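Local coordinates for protein eukaryotic Translation Initiation 4E (PDB 3HXI) that binds the mRNA 5' cap, here as an analogue, probably to start translation, and is captured with a 4E-BP peptide, at residues 73-78 / 171-176; 104-109 / 152-157; 115-120 / 148-153. All coordinates share one frame; numbering follows the deposited sequence.

Interaction 1: residues 73-78 / 171-176. With GTG (7-methyl-guanosine-5'-triphosphate-5'-guanosine), chain C.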
loop_
_atom_site.group_PDB
_atom_site.type_symbol
_atom_site.label_atom_id
_atom_site.label_comp_id
_atom_site.label_asym_id
_atom_site.label_seq_id
_atom_site.Cartn_x
_atom_site.Cartn_y
_atom_site.Cartn_z
ATOM N N PRO A 73 8.880 -1.238 -6.569
ATOM C CA PRO A 73 7.747 -2.022 -6.083
ATOM C C PRO A 73 7.862 -3.511 -6.428
ATOM O O PRO A 73 7.029 -4.044 -7.163
ATOM C CB PRO A 73 6.562 -1.393 -6.825
ATOM C CG PRO A 73 7.142 -0.954 -8.117
ATOM C CD PRO A 73 8.543 -0.493 -7.805
ATOM N N LYS A 74 8.888 -4.180 -5.909
ATOM C CA LYS A 74 9.065 -5.599 -6.173
ATOM C C LYS A 74 9.899 -6.225 -5.071
ATOM O O LYS A 74 10.640 -5.520 -4.375
ATOM C CB LYS A 74 9.676 -5.851 -7.569
ATOM C CG LYS A 74 11.101 -5.346 -7.771
ATOM C CD LYS A 74 11.455 -5.202 -9.272
ATOM C CE LYS A 74 11.900 -6.519 -9.924
ATOM N NZ LYS A 74 12.843 -6.287 -11.082
ATOM N N TRP A 75 9.759 -7.541 -4.891
ATOM C CA TRP A 75 10.394 -8.222 -3.772
ATOM C C TRP A 75 11.897 -8.028 -3.833
ATOM O O TRP A 75 12.583 -7.994 -2.794
ATOM C CB TRP A 75 10.109 -9.725 -3.810
ATOM C CG TRP A 75 8.658 -10.129 -3.628
ATOM C CD1 TRP A 75 7.751 -9.601 -2.752
ATOM C CD2 TRP A 75 7.985 -11.184 -4.319
ATOM N NE1 TRP A 75 6.535 -10.239 -2.884
ATOM C CE2 TRP A 75 6.656 -11.228 -3.827
ATOM C CE3 TRP A 75 8.377 -12.109 -5.296
ATOM C CZ2 TRP A 75 5.722 -12.146 -4.285
ATOM C CZ3 TRP A 75 7.440 -13.036 -5.753
ATOM C CH2 TRP A 75 6.127 -13.044 -5.252
ATOM N N GLU A 76 12.400 -7.906 -5.060
ATOM C CA GLU A 76 13.848 -7.893 -5.318
ATOM C C GLU A 76 14.617 -6.682 -4.752
ATOM O O GLU A 76 15.854 -6.757 -4.580
ATOM C CB GLU A 76 14.118 -8.105 -6.814
ATOM C CG GLU A 76 13.796 -9.535 -7.293
ATOM C CD GLU A 76 12.299 -9.846 -7.432
ATOM O OE1 GLU A 76 11.466 -8.926 -7.599
ATOM O OE2 GLU A 76 11.958 -11.045 -7.365
ATOM N N ASP A 77 13.899 -5.598 -4.443
ATOM C CA ASP A 77 14.478 -4.402 -3.818
ATOM C C ASP A 77 15.036 -4.691 -2.428
ATOM O O ASP A 77 14.391 -5.400 -1.648
ATOM C CB ASP A 77 13.424 -3.293 -3.726
ATOM C CG ASP A 77 14.037 -1.927 -3.455
ATOM O OD1 ASP A 77 14.202 -1.166 -4.416
ATOM O OD2 ASP A 77 14.352 -1.619 -2.293
ATOM N N PRO A 78 16.236 -4.140 -2.108
ATOM C CA PRO A 78 16.905 -4.387 -0.819
ATOM C C PRO A 78 15.992 -4.058 0.348
ATOM O O PRO A 78 16.013 -4.748 1.371
ATOM C CB PRO A 78 18.094 -3.411 -0.836
ATOM C CG PRO A 78 18.348 -3.143 -2.268
ATOM C CD PRO A 78 17.038 -3.254 -2.982
ATOM N N SER A 171 9.271 -14.345 1.844
ATOM C CA SER A 171 9.535 -15.768 1.576
ATOM C C SER A 171 8.228 -16.555 1.340
ATOM O O SER A 171 8.113 -17.334 0.372
ATOM C CB SER A 171 10.384 -16.376 2.699
ATOM O OG SER A 171 9.773 -16.206 3.969
ATOM N N ASP A 172 7.230 -16.305 2.186
ATOM C CA ASP A 172 5.915 -16.933 2.042
ATOM C C ASP A 172 5.167 -16.458 0.799
ATOM O O ASP A 172 4.440 -17.239 0.181
ATOM C CB ASP A 172 5.054 -16.703 3.293
ATOM C CG ASP A 172 5.638 -17.355 4.543
ATOM O OD1 ASP A 172 6.498 -18.256 4.431
ATOM O OD2 ASP A 172 5.258 -16.947 5.652
ATOM N N GLN A 173 5.323 -15.178 0.448
ATOM C CA GLN A 173 4.724 -14.626 -0.772
ATOM C C GLN A 173 5.318 -15.297 -2.015
ATOM O O GLN A 173 4.590 -15.687 -2.921
ATOM C CB GLN A 173 4.931 -13.110 -0.853
ATOM C CG GLN A 173 4.195 -12.292 0.210
ATOM C CD GLN A 173 4.493 -10.803 0.105
ATOM O OE1 GLN A 173 4.396 -10.221 -0.959
ATOM N NE2 GLN A 173 4.879 -10.196 1.207
ATOM N N ARG A 174 6.639 -15.434 -2.041
ATOM C CA ARG A 174 7.338 -16.075 -3.155
ATOM C C ARG A 174 6.821 -17.479 -3.429
ATOM O O ARG A 174 6.637 -17.877 -4.590
ATOM C CB ARG A 174 8.839 -16.152 -2.878
ATOM C CG ARG A 174 9.532 -14.801 -2.779
ATOM C CD ARG A 174 11.045 -14.985 -2.678
ATOM N NE ARG A 174 11.771 -13.813 -3.154
ATOM C CZ ARG A 174 11.851 -13.454 -4.433
ATOM N NH1 ARG A 174 11.247 -14.172 -5.371
ATOM N NH2 ARG A 174 12.539 -12.377 -4.778
ATOM N N SER A 175 6.559 -18.215 -2.353
ATOM C CA SER A 175 6.261 -19.638 -2.442
ATOM C C SER A 175 4.762 -19.920 -2.579
ATOM O O SER A 175 4.365 -21.065 -2.784
ATOM C CB SER A 175 6.850 -20.359 -1.233
ATOM O OG SER A 175 6.101 -20.061 -0.063
ATOM N N GLN A 176 3.946 -18.868 -2.496
ATOM C CA GLN A 176 2.488 -18.972 -2.620
ATOM C C GLN A 176 2.053 -19.329 -4.042
ATOM O O GLN A 176 2.542 -18.753 -5.007
ATOM C CB GLN A 176 1.833 -17.657 -2.205
ATOM C CG GLN A 176 0.397 -17.785 -1.759
ATOM C CD GLN A 176 0.009 -16.704 -0.775
ATOM O OE1 GLN A 176 0.440 -15.545 -0.895
ATOM N NE2 GLN A 176 -0.805 -17.070 0.219
HETATM P PA GTG C . -0.107 -11.799 -7.356
HETATM O O1A GTG C . -0.648 -10.982 -8.497
HETATM O O2A GTG C . 0.240 -11.176 -6.021
HETATM O O3A GTG C . -1.010 -13.090 -7.042
HETATM P PB GTG C . -2.474 -13.452 -7.546
HETATM O O1B GTG C . -3.448 -12.336 -7.257
HETATM O O2B GTG C . -2.749 -14.849 -6.999
HETATM O O3B GTG C . -2.211 -13.618 -9.124
HETATM N N9A GTG C . 5.107 -11.551 -8.569
HETATM C C8A GTG C . 4.360 -10.838 -7.721
HETATM N N7A GTG C . 5.155 -9.945 -7.089
HETATM C C7X GTG C . 4.663 -8.980 -6.075
HETATM C C5A GTG C . 6.395 -10.116 -7.553
HETATM C C6A GTG C . 7.597 -9.468 -7.245
HETATM O O6A GTG C . 7.678 -8.541 -6.405
HETATM N N1A GTG C . 8.720 -9.886 -7.880
HETATM C C2A GTG C . 8.654 -10.892 -8.808
HETATM N N2A GTG C . 9.752 -11.321 -9.457
HETATM N N3A GTG C . 7.488 -11.510 -9.104
HETATM C C4A GTG C . 6.359 -11.122 -8.487
HETATM O O5D GTG C . 1.236 -12.451 -7.884
HETATM C C5D GTG C . 1.198 -13.259 -9.055
HETATM C C4D GTG C . 2.607 -13.658 -9.431
HETATM O O4D GTG C . 3.313 -12.493 -9.836
HETATM C C3D GTG C . 3.411 -14.239 -8.286
HETATM O O3D GTG C . 3.122 -15.623 -8.098
HETATM C C2D GTG C . 4.825 -13.986 -8.752
HETATM O O2D GTG C . 5.214 -14.995 -9.696
HETATM C C1D GTG C . 4.684 -12.650 -9.472
HETATM P PG GTG C . -3.311 -13.801 -10.280
HETATM O O1G GTG C . -4.674 -13.334 -9.879
HETATM O O2G GTG C . -3.139 -15.187 -10.877
HETATM O O5E GTG C . -2.720 -12.763 -11.354
HETATM C C5E GTG C . -2.838 -11.358 -11.136
HETATM C C4E GTG C . -2.294 -10.604 -12.332
HETATM O O4E GTG C . -0.897 -10.883 -12.456
HETATM C C3E GTG C . -2.920 -11.041 -13.644
HETATM O O3E GTG C . -2.854 -9.915 -14.534
HETATM C C2E GTG C . -1.980 -12.116 -14.172
HETATM O O2E GTG C . -2.031 -12.252 -15.602
HETATM C C1E GTG C . -0.644 -11.555 -13.705
HETATM N N9B GTG C . 0.446 -12.517 -13.447
HETATM C C8B GTG C . 0.156 -13.495 -12.424
HETATM N N7B GTG C . 1.416 -14.230 -12.381
HETATM C C5B GTG C . 2.282 -13.655 -13.269
HETATM C C6B GTG C . 3.675 -13.943 -13.653
HETATM O O6B GTG C . 4.256 -14.905 -13.083
HETATM N N1B GTG C . 4.248 -13.165 -14.615
HETATM C C2B GTG C . 3.573 -12.124 -15.213
HETATM N N2B GTG C . 4.162 -11.354 -16.162
HETATM N N3B GTG C . 2.293 -11.807 -14.900
HETATM C C4B GTG C . 1.644 -12.518 -13.956
#
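The cap-binding site of eIF4E includes Trp75 and Glu76 in a turn-forming loop, and Gln173 and Arg174 on a short helix form a second shell that holds them. The 7-methylguanine of m7GpppG lies over one face of the Trp75 indole, with GTG C6A 3.3 Å above its plane. As elsewhere in this family, Trp29 probably supplies the other wall of an aromatic sandwich. Arg174 CG covers the opposite indole face in a CH-pi contact. The extended Arg174 side chain then carries its guanidinium past the rim of the indole, which covers one guanidinium face. Its NH2 forms a salt bridge with Glu76 OE2 at 3.0 Å, meeting the carboxylate from above its plane, 54° out of it. At the indole edge, Trp75 NE1 donates to Gln173 OE1 at 2.9 Å, although the N-H comes in from well above the amide plane. A bend at chi2 (75°) turns the Glu76 carboxylate back toward the base. There OE1 accepts a hydrogen bond from GTG N1A at 2.9 Å, and OE2 a weak one from GTG N2A. Trp75 N also donates to GTG O6A at 2.8 Å. The loop thus reads the guanine edge, while the anionic Glu76, partly balanced by Arg174, probably favours the positive charge of the methylated base.

Interaction 2: residues 104-109 / 152-157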
loop_
_atom_site.group_PDB
_atom_site.type_symbol
_atom_site.label_atom_id
_atom_site.label_comp_id
_atom_site.label_asym_id
_atom_site.label_seq_id
_atom_site.Cartn_x
_atom_site.Cartn_y
_atom_site.Cartn_z
ATOM N N LEU A 104 -3.831 5.250 1.570
ATOM C CA LEU A 104 -2.820 6.145 1.030
ATOM C C LEU A 104 -2.669 7.412 1.866
ATOM O O LEU A 104 -1.565 7.894 2.064
ATOM C CB LEU A 104 -3.117 6.471 -0.445
ATOM C CG LEU A 104 -3.169 5.296 -1.432
ATOM C CD1 LEU A 104 -3.109 5.858 -2.837
ATOM C CD2 LEU A 104 -2.072 4.213 -1.202
ATOM N N MET A 105 -3.782 7.925 2.398
ATOM C CA MET A 105 -3.721 9.058 3.313
ATOM C C MET A 105 -2.870 8.721 4.550
ATOM O O MET A 105 -2.017 9.505 4.957
ATOM C CB MET A 105 -5.115 9.537 3.706
ATOM C CG MET A 105 -5.773 10.428 2.638
ATOM S SD MET A 105 -7.253 11.266 3.287
ATOM C CE MET A 105 -8.344 9.883 3.603
ATOM N N LEU A 106 -3.093 7.545 5.124
ATOM C CA LEU A 106 -2.339 7.097 6.287
ATOM C C LEU A 106 -0.844 7.044 5.945
ATOM O O LEU A 106 -0.009 7.514 6.720
ATOM C CB LEU A 106 -2.865 5.738 6.765
ATOM C CG LEU A 106 -2.050 4.948 7.802
ATOM C CD1 LEU A 106 -1.794 5.738 9.090
ATOM C CD2 LEU A 106 -2.719 3.605 8.083
ATOM N N LEU A 107 -0.516 6.514 4.770
ATOM C CA LEU A 107 0.891 6.391 4.361
ATOM C C LEU A 107 1.545 7.733 4.026
ATOM O O LEU A 107 2.588 8.048 4.583
ATOM C CB LEU A 107 1.068 5.415 3.202
ATOM C CG LEU A 107 1.367 3.955 3.581
ATOM C CD1 LEU A 107 0.203 3.335 4.332
ATOM C CD2 LEU A 107 1.715 3.122 2.341
ATOM N N ILE A 108 0.950 8.508 3.123
ATOM C CA ILE A 108 1.597 9.751 2.651
ATOM C C ILE A 108 1.577 10.823 3.748
ATOM O O ILE A 108 2.483 11.654 3.834
ATOM C CB ILE A 108 0.965 10.306 1.327
ATOM C CG1 ILE A 108 -0.469 10.798 1.553
ATOM C CG2 ILE A 108 1.029 9.260 0.172
ATOM C CD1 ILE A 108 -0.552 12.342 1.520
ATOM N N GLY A 109 0.547 10.791 4.594
ATOM C CA GLY A 109 0.468 11.709 5.731
ATOM C C GLY A 109 1.346 11.259 6.887
ATOM O O GLY A 109 1.464 11.977 7.891
ATOM N N GLY A 152 -0.081 -2.737 11.858
ATOM C CA GLY A 152 -1.261 -3.516 11.506
ATOM C C GLY A 152 -2.489 -2.993 12.225
ATOM O O GLY A 152 -3.554 -2.855 11.618
ATOM N N ARG A 153 -2.327 -2.677 13.517
ATOM C CA ARG A 153 -3.433 -2.153 14.316
ATOM C C ARG A 153 -3.944 -0.817 13.775
ATOM O O ARG A 153 -5.162 -0.628 13.641
ATOM C CB ARG A 153 -3.045 -2.065 15.800
ATOM C CG ARG A 153 -3.038 -3.437 16.481
ATOM C CD ARG A 153 -2.801 -3.378 17.983
ATOM N NE ARG A 153 -1.384 -3.525 18.319
ATOM C CZ ARG A 153 -0.573 -2.526 18.656
ATOM N NH1 ARG A 153 0.690 -2.783 18.933
ATOM N NH2 ARG A 153 -1.018 -1.272 18.726
ATOM N N ARG A 154 -3.025 0.077 13.432
ATOM C CA ARG A 154 -3.372 1.391 12.859
ATOM C C ARG A 154 -4.065 1.281 11.496
ATOM O O ARG A 154 -4.990 2.045 11.212
ATOM C CB ARG A 154 -2.112 2.280 12.789
ATOM C CG ARG A 154 -2.268 3.666 12.127
ATOM C CD ARG A 154 -3.287 4.587 12.810
ATOM N NE ARG A 154 -3.181 4.606 14.271
ATOM C CZ ARG A 154 -2.413 5.443 14.973
ATOM N NH1 ARG A 154 -1.669 6.356 14.364
ATOM N NH2 ARG A 154 -2.399 5.375 16.307
ATOM N N ILE A 155 -3.607 0.349 10.651
ATOM C CA ILE A 155 -4.251 0.092 9.348
ATOM C C ILE A 155 -5.719 -0.299 9.567
ATOM O O ILE A 155 -6.622 0.213 8.876
ATOM C CB ILE A 155 -3.521 -1.022 8.562
ATOM C CG1 ILE A 155 -2.146 -0.552 8.077
ATOM C CG2 ILE A 155 -4.327 -1.485 7.321
ATOM C CD1 ILE A 155 -1.300 -1.678 7.412
ATOM N N LYS A 156 -5.961 -1.211 10.513
ATOM C CA LYS A 156 -7.323 -1.699 10.760
ATOM C C LYS A 156 -8.214 -0.570 11.228
ATOM O O LYS A 156 -9.375 -0.467 10.816
ATOM C CB LYS A 156 -7.360 -2.836 11.791
ATOM C CG LYS A 156 -6.610 -4.073 11.378
ATOM C CD LYS A 156 -7.114 -5.314 12.111
ATOM C CE LYS A 156 -8.379 -5.879 11.469
ATOM N NZ LYS A 156 -9.016 -6.853 12.390
ATOM N N GLU A 157 -7.662 0.288 12.082
ATOM C CA GLU A 157 -8.409 1.440 12.595
ATOM C C GLU A 157 -8.790 2.359 11.457
ATOM O O GLU A 157 -9.959 2.671 11.278
ATOM C CB GLU A 157 -7.599 2.191 13.641
ATOM C CG GLU A 157 -7.487 1.446 14.961
ATOM C CD GLU A 157 -6.416 2.011 15.886
ATOM O OE1 GLU A 157 -5.676 2.934 15.470
ATOM O OE2 GLU A 157 -6.307 1.520 17.035
#
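Leu106 of helix 96-108 reaches across to Arg154 and Ile155 of helix 145-159, a worked case of two neighbouring helices joined through one branched side chain. The tight part is wholly apolar. Leu106 points toward the partner helix with CG anti to its own backbone N (chi1 168°), and its two methyls divide the work. CD1 presses on the aliphatic stem of Arg154, 3.7 Å from Arg154 CG; CD2 faces the backbone of the other helix, 4.0 Å from Ile155 CA, and lies alongside the Ile155 side chain, 4.2 Å from Ile155 CG1. The backbones themselves stay apart, the nearest pair, Leu106 CA and Ile155 CA, being separated by 7.9 Å. Trp112, from the loop after helix 96-108, touches both Leu106 and Arg154 and extends this apolar patch.

The polar, more solvent-facing side begins where Arg154 leaves Leu106, and it adds no bond between the two segments. Bends at chi2 and chi3 fold the chain so that CG remains against the leucine while the partly exposed guanidinium end turns to polar partners. Its NE donates to Glu157 OE1, one helical turn on, at 3.2 Å in a salt bridge that approaches the carboxylate oxygen nearly end-on. NH1 binds Asp111 O and NH2 forms a salt bridge with Asp113, so all three guanidinium nitrogens have partners and the group's rotation is well fixed. Glu157 itself is solvent-exposed. On helix 96-108, Met105 and Ile108 pack against the bound 4E-BP peptide, to which Gly109 is joined by backbone hydrogen bonds. Such helix-to-helix packing belongs to the eIF4E fold, in which helices back a curved antiparallel sheet and provide the surface that binds regulatory proteins.

Interaction 3: residues 115-120 / 148-153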
loop_
_atom_site.group_PDB
_atom_site.type_symbol
_atom_site.label_atom_id
_atom_site.label_comp_id
_atom_site.label_asym_id
_atom_site.label_seq_id
_atom_site.Cartn_x
_atom_site.Cartn_y
_atom_site.Cartn_z
ATOM N N ASP A 115 8.131 7.561 14.793
ATOM C CA ASP A 115 9.060 7.623 13.662
ATOM C C ASP A 115 9.404 6.225 13.177
ATOM O O ASP A 115 9.492 5.986 11.979
ATOM C CB ASP A 115 10.360 8.367 14.034
ATOM C CG ASP A 115 10.144 9.860 14.319
ATOM O OD1 ASP A 115 9.000 10.371 14.174
ATOM O OD2 ASP A 115 11.133 10.527 14.729
ATOM N N GLU A 116 9.576 5.306 14.125
ATOM C CA GLU A 116 9.976 3.941 13.832
ATOM C C GLU A 116 8.979 3.191 12.943
ATOM O O GLU A 116 9.381 2.414 12.076
ATOM C CB GLU A 116 10.201 3.169 15.130
ATOM C CG GLU A 116 10.669 1.739 14.920
ATOM C CD GLU A 116 12.168 1.624 14.615
ATOM O OE1 GLU A 116 12.917 2.619 14.740
ATOM O OE2 GLU A 116 12.597 0.508 14.255
ATOM N N GLU A 117 7.685 3.417 13.154
ATOM C CA GLU A 117 6.677 2.803 12.278
ATOM C C GLU A 117 6.792 3.312 10.850
ATOM O O GLU A 117 6.692 2.538 9.898
ATOM C CB GLU A 117 5.274 3.042 12.809
ATOM C CG GLU A 117 4.955 2.259 14.073
ATOM C CD GLU A 117 3.725 2.779 14.767
ATOM O OE1 GLU A 117 3.849 3.775 15.511
ATOM O OE2 GLU A 117 2.626 2.200 14.562
ATOM N N ASP A 118 7.000 4.620 10.695
ATOM C CA ASP A 118 7.161 5.208 9.366
ATOM C C ASP A 118 8.364 4.621 8.641
ATOM O O ASP A 118 8.335 4.407 7.414
ATOM C CB ASP A 118 7.280 6.726 9.475
ATOM C CG ASP A 118 7.437 7.394 8.129
ATOM O OD1 ASP A 118 6.425 7.617 7.445
ATOM O OD2 ASP A 118 8.586 7.695 7.762
ATOM N N ARG A 119 9.433 4.380 9.404
ATOM C CA ARG A 119 10.654 3.778 8.859
ATOM C C ARG A 119 10.415 2.380 8.273
ATOM O O ARG A 119 11.124 1.967 7.364
ATOM C CB ARG A 119 11.766 3.745 9.919
ATOM C CG ARG A 119 12.241 5.145 10.344
ATOM C CD ARG A 119 13.527 5.103 11.194
ATOM N NE ARG A 119 13.263 4.736 12.587
ATOM C CZ ARG A 119 13.256 5.610 13.595
ATOM N NH1 ARG A 119 13.003 5.213 14.829
ATOM N NH2 ARG A 119 13.499 6.889 13.368
ATOM N N GLN A 120 9.423 1.664 8.802
ATOM C CA GLN A 120 9.134 0.305 8.335
ATOM C C GLN A 120 8.439 0.330 6.985
ATOM O O GLN A 120 8.489 -0.653 6.234
ATOM C CB GLN A 120 8.240 -0.450 9.335
ATOM C CG GLN A 120 8.953 -1.101 10.491
ATOM C CD GLN A 120 9.992 -2.103 10.023
ATOM O OE1 GLN A 120 9.671 -3.117 9.372
ATOM N NE2 GLN A 120 11.239 -1.813 10.325
ATOM N N ILE A 148 5.662 -3.876 13.654
ATOM C CA ILE A 148 4.809 -4.494 12.645
ATOM C C ILE A 148 3.363 -4.572 13.158
ATOM O O ILE A 148 2.449 -4.149 12.459
ATOM C CB ILE A 148 5.336 -5.875 12.221
ATOM C CG1 ILE A 148 6.670 -5.728 11.477
ATOM C CG2 ILE A 148 4.261 -6.656 11.416
ATOM C CD1 ILE A 148 7.325 -7.050 11.104
ATOM N N LEU A 149 3.179 -5.058 14.395
ATOM C CA LEU A 149 1.855 -5.118 15.022
ATOM C C LEU A 149 1.166 -3.777 15.251
ATOM O O LEU A 149 -0.037 -3.675 14.992
ATOM C CB LEU A 149 1.855 -5.968 16.311
ATOM C CG LEU A 149 1.685 -7.502 16.212
ATOM C CD1 LEU A 149 0.245 -7.898 15.861
ATOM C CD2 LEU A 149 2.628 -8.151 15.234
ATOM N N SER A 150 1.884 -2.749 15.720
ATOM C CA SER A 150 1.257 -1.415 15.832
ATOM C C SER A 150 0.847 -0.827 14.468
ATOM O O SER A 150 -0.156 -0.113 14.372
ATOM C CB SER A 150 2.134 -0.425 16.596
ATOM O OG SER A 150 3.307 -0.136 15.860
ATOM N N ILE A 151 1.609 -1.155 13.427
ATOM C CA ILE A 151 1.252 -0.727 12.056
ATOM C C ILE A 151 -0.021 -1.428 11.622
ATOM O O ILE A 151 -0.943 -0.793 11.091
ATOM C CB ILE A 151 2.394 -0.972 11.063
ATOM C CG1 ILE A 151 3.498 0.066 11.269
ATOM C CG2 ILE A 151 1.899 -0.939 9.585
ATOM C CD1 ILE A 151 4.736 -0.224 10.482
ATOM N N GLY A 152 -0.081 -2.737 11.858
ATOM C CA GLY A 152 -1.261 -3.516 11.506
ATOM C C GLY A 152 -2.489 -2.993 12.225
ATOM O O GLY A 152 -3.554 -2.855 11.618
ATOM N N ARG A 153 -2.327 -2.677 13.517
ATOM C CA ARG A 153 -3.433 -2.153 14.316
ATOM C C ARG A 153 -3.944 -0.817 13.775
ATOM O O ARG A 153 -5.162 -0.628 13.641
ATOM C CB ARG A 153 -3.045 -2.065 15.800
ATOM C CG ARG A 153 -3.038 -3.437 16.481
ATOM C CD ARG A 153 -2.801 -3.378 17.983
ATOM N NE ARG A 153 -1.384 -3.525 18.319
ATOM C CZ ARG A 153 -0.573 -2.526 18.656
ATOM N NH1 ARG A 153 0.690 -2.783 18.933
ATOM N NH2 ARG A 153 -1.018 -1.272 18.726
#
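Glu117 and Ser150 make the polar part of this contact, where helix 115-120 meets helix 145-159. Glu117 OE2 and Ser150 OG lie 2.8 Å apart, within hydrogen-bonding distance, but Thr147 O also competes for the hydroxyl proton. The second carboxylate oxygen, Glu117 OE1, is hydrogen-bonded to Thr114 OG1, so both ends of this buried acid have polar neighbours.

The apolar contacts centre on Ile151. Its side chain and that of Glu117 run antiparallel alongside one another, bringing Ile151 CG1 to 3.8 Å from Glu117 CB. Chi1 (-75°) sets CG1 opposite the carbonyl carbon, and an extended chi2 (171°) carries CD1 to 3.7 Å from Gln120 CB. The same methyl makes a van der Waals contact with a backbone carbonyl, Ile151 CD1 to Glu117 O, at 3.4 Å. The axes of segments 115-120 and 148-153 are almost perpendicular, at 87°; in the eIF4E fold both helices lie on the side of the sheet that bears the regulatory-protein surface.

Beyond this, Gln120 bends at chi2 and its OE1 bonds with Ser141. Among the ionic pairs, Arg119 NH1 grips Glu116 OE1 within the helix, whereas Asp115 pairs outward with a basic side chain of the bound 4E-BP peptide.

In the fold
Read from the N terminus, the chain first passes the loop 73-78 and meets it again at helix 170-175, so interaction 1 closes the widest loop, 92 residues between its segments. Nested inside it lie both other contacts: interaction 2, joining helix 96-108 to helix 145-159, and interaction 3, from helix 115-120 to the same long helix. These two end on overlapping turns of helix 145-159, sharing Gly152 and Arg153, and their centres are 9 Å apart. Interactions 1 and 2 lie on opposite sides of the chain's centre, 22 Å between centres, placing the cap pocket and the helices near the 4E-BP peptide at separate ends of one fold.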